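PDB 6WCT: guanylate kinase from Stenotrophomonas maltophilia, which phosphorylates GMP to GDP at the expense of ATP and is probably essential for recycling GMP and, indirectly, cGMP. Local coordinates for residues A[40-45]-A[194-199]; A[51-56]-A[69-74]; A[56-61]-A[96-101]. All coordinates share one frame; numbering follows the deposited sequence.

Contact 1 (A[40-45]-A[194-199]); sequences NATLAR and ELCAIF
Segments 40-45 and 194-199, whose axes come within 9.7 Å and cross at -51°, bring Thr42 opposite Cys196, the nearest CA pair of the two helices. They belong to the P-loop NTPase core of guanylate kinase: helix 35-45 starts at Lys35 and Ser36 of the nucleotide-binding P-loop, and helix 188-203 packs on strands 135-140 and 181-184 of the parallel sheet. Thr42 fills the centre of the crossing. Its CG2, set anti to the backbone N, lies 3.5 Å from Cys196 SG and 3.7 Å from Phe199 CE2, meeting the ring obliquely. The other branch, OG1, lies 3.5 Å from Leu195 CD2, a polar atom against a methyl; its hydrogen-bonding need is met one turn back, at Ile38 O. The side chains of Thr42 and Leu195 cross at about a right angle. Phe199 itself is buried, with the carbonyl of Leu195 over one ring face and the ring of Tyr25 beside it. At the more exposed margin, Arg45 passes alongside the sulfur. CD makes the closest approach; NH1 also passes near the sulfur on its way to a salt bridge with Asp193, just before segment 194-199. The chain bends about CG-CD (chi3 -64°), and at that bend Arg45 CD rests 3.8 Å from Cys196 SG.

Contact 2 (A[51-56]-A[69-74]); sequences LSISFT and HYHFVS. With 5GP (guanosine-5'-monophosphate), chain E.
Tyr70 and Ser54 lie next to each other across two segments paired in parallel, and the tyrosine can be followed outward from there. Its CB lies 3.8 Å from Thr56 CG2 and stands over the rim of one face of the Phe72 ring. Thr56 CG2 continues along CG and CD1, while Ser54 O sits at the ring edge near CD1. Farther out the ring meets the ligand, with Arg58 and Lys98 also beside it: CE1 is 3.6 Å from N7 of guanosine-5'-monophosphate, and CE2 nears the phosphate. At the tip, OH donates a very short hydrogen bond to phosphate O1P, 2.5 Å away. Ser54 serves the base instead, its OG donating to O6 of the guanine, so the two segments together reach both the base and the phosphate.

The pairing is the parallel edge of the mixed sheet in the GMP-binding part of guanylate kinase. His71 N bonds to Ser54 O, Thr56 N to His71 O and Val73 N to Thr56 O; the first and last are nearly straight, both 170°, and the middle one is more bent, at 155°. A water bridges Ser54 N and His69 O. On the sheet face bearing Phe55 and His71, His71 CB stands over the phenyl ring in a CH-pi contact, 3.8 Å from the centroid, and Val73 CG1 touches the edge of that ring. Ile53 CG2, anti to its backbone N, covers a face of the imidazole, 3.4 Å from His71 CD2. On the other face Thr56 runs alongside Phe72, with CG2 3.4 Å from Phe72 CD2.

Contact 3 (A[56-61]-A[96-101]); sequences TSRAMR and DWKGTA. With 5GP (guanosine-5'-monophosphate), chain E.
Trp97 O accepts two hydrogen bonds from the facing loop, one from Thr56 OG1 at 2.8 Å and one from Ser57 N at 3.1 Å. The hydroxyl arrives nearly in line with the carbonyl, whereas the amide approaches tilted 29° from the carbonyl plane. Trp97 N is taken up in return by Ser57 OG, 3.2 Å away; a chi1 of 66° swings that oxygen back over its own backbone, within reach of the strand. Thr56 OG1 also accepts from Arg58 N, closing an ST turn as the chain leaves the antiparallel pairing of Thr56 with Lys98.

This loop carries Arg58 and Arg61 of the GMP phosphate site of guanylate kinase. Arg58 NH2 donates to phosphate O1P at 2.9 Å, with a second partner in Glu64; NH1 is held by Ala59 O, and NE points at phosphate O3P, whose place is less sure. Arg61 NH1 donates to O2P at 2.7 Å, its guanidinium lying over that of Arg58, the shared phosphate probably offsetting their charges. Lys98 runs beside Thr56 toward the same phosphate, its CB against the guanine, though the exact place of NZ is doubtful. Asp96 packs its carboxylate on Arg58 CB, while a water joins Asp96 OD2 to Ala59 N.

Overall arrangement
Contacts 2 and 3 are two sides of one site: their centres lie 6 Å apart, they share Thr56, and strand 55-56 runs between strands 71-72 and 96-101 of the same sheet. Phe55 N approaches Gly99 O at 2.8 Å, probably a hydrogen bond, and both contacts touch the GMP, which is also hydrogen-bonded by Ser31, Glu89, Asp120 and Glu172. Contact 1 belongs to the parallel-sheet core, its centre 22 Å from that of contact 2 and 25 Å from that of contact 3; the side chain of Leu195 is about 13 Å from the nucleotide. It still meets contact 2 through Leu43 CD1 on Leu51 CB, 3.8 Å apart, where strand 49-51 leads out toward Ser54.

Contact 1 (A[40-45]-A[194-199])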
# COMPACT_ATOMS: atom_id res chain seq x y z
N ASN A 40 -4.26 17.37 4.48
CA ASN A 40 -3.51 18.59 4.20
C ASN A 40 -2.04 18.44 4.54
O ASN A 40 -1.17 18.91 3.79
CB ASN A 40 -4.10 19.77 4.99
CG ASN A 40 -5.50 20.12 4.54
OD1 ASN A 40 -5.93 19.77 3.44
ND2 ASN A 40 -6.22 20.86 5.39
N ALA A 41 -1.72 17.79 5.67
CA ALA A 41 -0.31 17.57 5.99
C ALA A 41 0.33 16.58 5.03
O ALA A 41 1.52 16.71 4.71
CB ALA A 41 -0.15 17.08 7.43
N THR A 42 -0.43 15.60 4.57
CA THR A 42 0.10 14.62 3.63
C THR A 42 0.40 15.24 2.27
O THR A 42 1.45 14.98 1.67
CB THR A 42 -0.89 13.48 3.49
OG1 THR A 42 -1.10 12.88 4.77
CG2 THR A 42 -0.35 12.42 2.53
N LEU A 43 -0.53 16.07 1.76
CA LEU A 43 -0.32 16.70 0.46
C LEU A 43 0.81 17.72 0.49
O LEU A 43 1.54 17.84 -0.50
CB LEU A 43 -1.61 17.35 -0.02
CG LEU A 43 -2.73 16.32 -0.18
CD1 LEU A 43 -4.08 16.96 -0.47
CD2 LEU A 43 -2.35 15.28 -1.21
N ALA A 44 0.99 18.43 1.61
CA ALA A 44 2.13 19.33 1.72
C ALA A 44 3.43 18.57 1.58
O ALA A 44 4.43 19.11 1.06
CB ALA A 44 2.09 20.10 3.04
N ARG A 45 3.47 17.35 2.10
CA ARG A 45 4.65 16.49 1.96
C ARG A 45 4.72 15.82 0.59
O ARG A 45 5.81 15.44 0.15
CB ARG A 45 4.66 15.43 3.07
CG ARG A 45 6.02 14.79 3.28
CD ARG A 45 5.96 13.72 4.36
NE ARG A 45 5.62 14.28 5.65
CZ ARG A 45 5.41 13.55 6.74
NH1 ARG A 45 5.51 12.23 6.69
NH2 ARG A 45 5.10 14.15 7.88
N GLU A 194 1.54 7.28 7.73
CA GLU A 194 0.87 6.10 7.17
C GLU A 194 0.14 6.44 5.88
O GLU A 194 0.17 5.66 4.92
CB GLU A 194 -0.08 5.52 8.23
CG GLU A 194 0.68 4.98 9.47
CD GLU A 194 -0.21 4.26 10.49
OE1 GLU A 194 -1.43 4.51 10.53
OE2 GLU A 194 0.34 3.44 11.26
N LEU A 195 -0.53 7.58 5.83
CA LEU A 195 -1.17 7.96 4.57
C LEU A 195 -0.10 8.23 3.51
O LEU A 195 -0.30 7.91 2.33
CB LEU A 195 -2.08 9.17 4.78
CG LEU A 195 -2.98 9.54 3.60
CD1 LEU A 195 -3.89 8.40 3.23
CD2 LEU A 195 -3.75 10.83 3.82
N CYS A 196 1.03 8.82 3.89
CA CYS A 196 2.11 9.00 2.92
C CYS A 196 2.63 7.65 2.41
O CYS A 196 2.90 7.50 1.22
CB CYS A 196 3.25 9.83 3.52
SG CYS A 196 2.85 11.57 3.80
N ALA A 197 2.79 6.66 3.30
CA ALA A 197 3.25 5.35 2.84
C ALA A 197 2.27 4.74 1.84
O ALA A 197 2.69 4.14 0.85
CB ALA A 197 3.46 4.41 4.02
N ILE A 198 0.97 4.90 2.08
CA ILE A 198 -0.04 4.37 1.16
C ILE A 198 0.08 5.04 -0.21
O ILE A 198 0.04 4.38 -1.25
CB ILE A 198 -1.45 4.55 1.74
CG1 ILE A 198 -1.65 3.66 2.98
CG2 ILE A 198 -2.54 4.30 0.65
CD1 ILE A 198 -3.01 3.91 3.70
N PHE A 199 0.24 6.37 -0.23
CA PHE A 199 0.37 7.06 -1.51
C PHE A 199 1.66 6.66 -2.23
O PHE A 199 1.65 6.40 -3.44
CB PHE A 199 0.30 8.57 -1.32
CG PHE A 199 -1.06 9.06 -0.90
CD1 PHE A 199 -2.16 8.21 -0.94
CD2 PHE A 199 -1.23 10.35 -0.45
CE1 PHE A 199 -3.42 8.67 -0.54
CE2 PHE A 199 -2.49 10.81 -0.06
CZ PHE A 199 -3.58 9.97 -0.10

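Contact 2 (A[51-56]-A[69-74])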
# COMPACT_ATOMS: atom_id res chain seq x y z
N LEU A 51 -5.81 18.35 -4.37
CA LEU A 51 -7.04 18.22 -3.60
C LEU A 51 -8.22 18.83 -4.36
O LEU A 51 -8.07 19.81 -5.09
CB LEU A 51 -6.86 18.91 -2.25
CG LEU A 51 -8.01 18.96 -1.26
CD1 LEU A 51 -8.53 17.54 -0.94
CD2 LEU A 51 -7.53 19.66 -0.01
N SER A 52 -9.39 18.24 -4.20
CA SER A 52 -10.61 18.75 -4.82
C SER A 52 -11.50 19.42 -3.78
O SER A 52 -11.68 18.90 -2.68
CB SER A 52 -11.37 17.62 -5.51
OG SER A 52 -12.65 18.05 -5.88
N ILE A 53 -12.08 20.55 -4.13
CA ILE A 53 -13.05 21.25 -3.28
C ILE A 53 -14.45 20.84 -3.71
O ILE A 53 -14.86 21.09 -4.86
CB ILE A 53 -12.87 22.77 -3.36
CG1 ILE A 53 -11.42 23.15 -3.06
CG2 ILE A 53 -13.86 23.46 -2.40
CD1 ILE A 53 -10.97 22.74 -1.69
N SER A 54 -15.19 20.21 -2.81
CA SER A 54 -16.54 19.74 -3.10
C SER A 54 -17.54 20.89 -3.10
O SER A 54 -17.31 21.96 -2.54
CB SER A 54 -16.98 18.70 -2.06
OG SER A 54 -16.17 17.54 -2.13
N PHE A 55 -18.66 20.65 -3.78
CA PHE A 55 -19.87 21.46 -3.68
C PHE A 55 -20.79 20.86 -2.62
O PHE A 55 -20.78 19.65 -2.39
CB PHE A 55 -20.60 21.50 -5.03
CG PHE A 55 -19.97 22.43 -6.03
CD1 PHE A 55 -18.84 22.05 -6.73
CD2 PHE A 55 -20.51 23.68 -6.25
CE1 PHE A 55 -18.24 22.91 -7.61
CE2 PHE A 55 -19.92 24.55 -7.15
CZ PHE A 55 -18.78 24.16 -7.82
N THR A 56 -21.55 21.71 -1.94
CA THR A 56 -22.54 21.23 -0.99
C THR A 56 -23.65 22.25 -0.89
O THR A 56 -23.41 23.46 -0.99
CB THR A 56 -21.96 20.97 0.40
OG1 THR A 56 -22.94 20.36 1.23
CG2 THR A 56 -21.56 22.29 1.06
N HIS A 69 -13.31 25.46 2.30
CA HIS A 69 -13.68 24.11 2.74
C HIS A 69 -14.67 23.45 1.80
O HIS A 69 -14.63 22.22 1.62
CB HIS A 69 -14.26 24.16 4.16
CG HIS A 69 -13.38 24.89 5.13
ND1 HIS A 69 -13.42 26.26 5.30
CD2 HIS A 69 -12.39 24.45 5.94
CE1 HIS A 69 -12.52 26.62 6.19
NE2 HIS A 69 -11.88 25.54 6.59
N TYR A 70 -15.56 24.24 1.20
CA TYR A 70 -16.55 23.77 0.25
C TYR A 70 -16.89 24.92 -0.68
O TYR A 70 -16.70 26.08 -0.34
CB TYR A 70 -17.86 23.30 0.94
CG TYR A 70 -17.83 21.97 1.67
CD1 TYR A 70 -18.07 20.79 0.99
CD2 TYR A 70 -17.55 21.89 3.03
CE1 TYR A 70 -18.07 19.56 1.66
CE2 TYR A 70 -17.53 20.66 3.71
CZ TYR A 70 -17.79 19.50 2.99
OH TYR A 70 -17.79 18.26 3.60
N HIS A 71 -17.46 24.59 -1.83
CA HIS A 71 -18.22 25.58 -2.58
C HIS A 71 -19.66 25.42 -2.11
O HIS A 71 -20.36 24.47 -2.49
CB HIS A 71 -18.07 25.37 -4.08
CG HIS A 71 -16.67 25.52 -4.57
ND1 HIS A 71 -16.02 26.74 -4.60
CD2 HIS A 71 -15.77 24.61 -5.02
CE1 HIS A 71 -14.79 26.57 -5.07
NE2 HIS A 71 -14.62 25.29 -5.33
N PHE A 72 -20.11 26.33 -1.25
CA PHE A 72 -21.47 26.27 -0.73
C PHE A 72 -22.42 26.91 -1.73
O PHE A 72 -22.22 28.06 -2.12
CB PHE A 72 -21.59 26.99 0.61
CG PHE A 72 -20.79 26.36 1.70
CD1 PHE A 72 -19.48 26.75 1.93
CD2 PHE A 72 -21.35 25.39 2.52
CE1 PHE A 72 -18.73 26.18 2.95
CE2 PHE A 72 -20.61 24.80 3.55
CZ PHE A 72 -19.30 25.20 3.77
N VAL A 73 -23.44 26.17 -2.15
CA VAL A 73 -24.44 26.69 -3.07
C VAL A 73 -25.82 26.35 -2.51
O VAL A 73 -25.96 25.66 -1.51
CB VAL A 73 -24.27 26.12 -4.48
CG1 VAL A 73 -22.94 26.57 -5.05
CG2 VAL A 73 -24.43 24.60 -4.49
N SER A 74 -26.84 26.89 -3.16
CA SER A 74 -28.20 26.57 -2.77
C SER A 74 -28.55 25.16 -3.22
O SER A 74 -27.88 24.58 -4.08
CB SER A 74 -29.18 27.57 -3.38
OG SER A 74 -29.28 27.37 -4.78
P 5GP E . -19.45 17.39 6.48
O1P 5GP E . -18.44 18.40 5.98
O2P 5GP E . -19.46 17.17 7.99
O3P 5GP E . -20.86 17.64 6.01
O5' 5GP E . -19.10 16.01 5.81
C5' 5GP E . -20.06 14.97 5.75
C4' 5GP E . -19.56 13.87 4.87
O4' 5GP E . -19.72 14.26 3.49
C3' 5GP E . -18.07 13.53 5.06
O3' 5GP E . -17.89 12.12 5.06
C2' 5GP E . -17.43 14.08 3.79
O2' 5GP E . -16.25 13.43 3.39
C1' 5GP E . -18.56 13.89 2.79
N9 5GP E . -18.42 14.69 1.59
C8 5GP E . -17.71 15.85 1.47
N7 5GP E . -17.59 16.26 0.23
C5 5GP E . -18.28 15.31 -0.50
C6 5GP E . -18.45 15.17 -1.89
O6 5GP E . -18.01 15.92 -2.76
N1 5GP E . -19.18 14.04 -2.22
C2 5GP E . -19.67 13.13 -1.32
N2 5GP E . -20.33 12.07 -1.82
N3 5GP E . -19.51 13.25 -0.01
C4 5GP E . -18.81 14.34 0.33
O HOH W 1 -14.24 20.06 0.00

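Contact 3 (A[56-61]-A[96-101])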
# COMPACT_ATOMS: atom_id res chain seq x y z
N THR A 56 -21.55 21.71 -1.94
CA THR A 56 -22.54 21.23 -0.99
C THR A 56 -23.65 22.25 -0.89
O THR A 56 -23.41 23.46 -0.99
CB THR A 56 -21.96 20.97 0.40
OG1 THR A 56 -22.94 20.36 1.23
CG2 THR A 56 -21.56 22.29 1.06
N SER A 57 -24.88 21.77 -0.69
CA SER A 57 -25.99 22.66 -0.41
C SER A 57 -26.29 22.77 1.07
O SER A 57 -27.23 23.47 1.45
CB SER A 57 -27.25 22.21 -1.17
OG SER A 57 -27.71 20.95 -0.70
N ARG A 58 -25.53 22.08 1.92
CA ARG A 58 -25.74 22.22 3.35
C ARG A 58 -25.31 23.62 3.80
O ARG A 58 -24.52 24.31 3.15
CB ARG A 58 -24.98 21.14 4.14
CG ARG A 58 -23.49 21.36 4.36
CD ARG A 58 -23.14 20.78 5.72
NE ARG A 58 -21.72 20.48 5.95
CZ ARG A 58 -20.82 21.39 6.28
NH1 ARG A 58 -21.17 22.67 6.36
NH2 ARG A 58 -19.56 21.03 6.51
N ALA A 59 -25.90 24.06 4.91
CA ALA A 59 -25.59 25.37 5.46
C ALA A 59 -24.16 25.42 5.99
O ALA A 59 -23.63 24.44 6.49
CB ALA A 59 -26.59 25.74 6.57
N MET A 60 -23.55 26.60 5.89
CA MET A 60 -22.20 26.81 6.39
C MET A 60 -22.18 26.71 7.91
O MET A 60 -23.08 27.19 8.59
CB MET A 60 -21.71 28.19 5.97
CG MET A 60 -21.40 28.35 4.49
SD MET A 60 -20.82 30.01 4.11
CE MET A 60 -19.14 29.85 4.69
N ARG A 61 -21.20 26.02 8.42
CA ARG A 61 -20.98 25.96 9.85
C ARG A 61 -19.95 27.00 10.27
O ARG A 61 -19.16 27.47 9.44
CB ARG A 61 -20.54 24.54 10.25
CG ARG A 61 -21.48 23.46 9.72
CD ARG A 61 -20.92 22.05 9.87
NE ARG A 61 -21.92 21.07 9.46
CZ ARG A 61 -21.67 19.79 9.18
NH1 ARG A 61 -20.43 19.32 9.28
NH2 ARG A 61 -22.66 18.99 8.82
N ASP A 96 -28.35 16.57 2.97
CA ASP A 96 -27.98 17.66 2.07
C ASP A 96 -27.18 17.08 0.92
O ASP A 96 -26.66 15.96 1.00
CB ASP A 96 -27.16 18.74 2.78
CG ASP A 96 -27.99 19.60 3.72
OD1 ASP A 96 -28.79 20.44 3.24
OD2 ASP A 96 -27.84 19.41 4.95
N TRP A 97 -27.08 17.85 -0.16
CA TRP A 97 -26.30 17.45 -1.32
C TRP A 97 -24.80 17.66 -1.10
O TRP A 97 -24.37 18.67 -0.54
CB TRP A 97 -26.73 18.25 -2.54
CG TRP A 97 -28.09 17.91 -3.05
CD1 TRP A 97 -29.17 18.75 -3.11
CD2 TRP A 97 -28.51 16.66 -3.58
NE1 TRP A 97 -30.24 18.08 -3.64
CE2 TRP A 97 -29.87 16.80 -3.94
CE3 TRP A 97 -27.89 15.42 -3.78
CZ2 TRP A 97 -30.61 15.75 -4.49
CZ3 TRP A 97 -28.62 14.39 -4.33
CH2 TRP A 97 -29.97 14.56 -4.68
N LYS A 98 -24.01 16.70 -1.57
CA LYS A 98 -22.56 16.82 -1.66
C LYS A 98 -22.13 16.32 -3.03
O LYS A 98 -22.75 15.42 -3.60
CB LYS A 98 -21.86 16.01 -0.55
CG LYS A 98 -22.10 16.52 0.86
CD LYS A 98 -20.96 17.39 1.34
CE LYS A 98 -21.34 18.14 2.60
NZ LYS A 98 -21.23 17.29 3.81
N GLY A 99 -21.08 16.92 -3.57
CA GLY A 99 -20.66 16.56 -4.91
C GLY A 99 -19.29 17.02 -5.35
O GLY A 99 -18.81 18.11 -4.99
N THR A 100 -18.65 16.18 -6.16
CA THR A 100 -17.39 16.50 -6.81
C THR A 100 -17.72 16.95 -8.23
O THR A 100 -18.28 16.17 -9.01
CB THR A 100 -16.48 15.27 -6.87
OG1 THR A 100 -16.21 14.79 -5.55
CG2 THR A 100 -15.18 15.62 -7.56
N ALA A 101 -17.37 18.19 -8.56
CA ALA A 101 -17.63 18.68 -9.90
C ALA A 101 -16.76 17.95 -10.90
O ALA A 101 -15.59 17.66 -10.64
CB ALA A 101 -17.37 20.19 -10.00
P 5GP E . -19.45 17.39 6.48
O1P 5GP E . -18.44 18.40 5.98
O2P 5GP E . -19.46 17.17 7.99
O3P 5GP E . -20.86 17.64 6.01
O5' 5GP E . -19.10 16.01 5.81
C5' 5GP E . -20.06 14.97 5.75
C4' 5GP E . -19.56 13.87 4.87
O4' 5GP E . -19.72 14.26 3.49
C3' 5GP E . -18.07 13.53 5.06
O3' 5GP E . -17.89 12.12 5.06
C2' 5GP E . -17.43 14.08 3.79
O2' 5GP E . -16.25 13.43 3.39
C1' 5GP E . -18.56 13.89 2.79
N9 5GP E . -18.42 14.69 1.59
C8 5GP E . -17.71 15.85 1.47
N7 5GP E . -17.59 16.26 0.23
C5 5GP E . -18.28 15.31 -0.50
C6 5GP E . -18.45 15.17 -1.89
O6 5GP E . -18.01 15.92 -2.76
N1 5GP E . -19.18 14.04 -2.22
C2 5GP E . -19.67 13.13 -1.32
N2 5GP E . -20.33 12.07 -1.82
N3 5GP E . -19.51 13.25 -0.01
C4 5GP E . -18.81 14.34 0.33
O HOH W 2 -27.97 22.34 6.28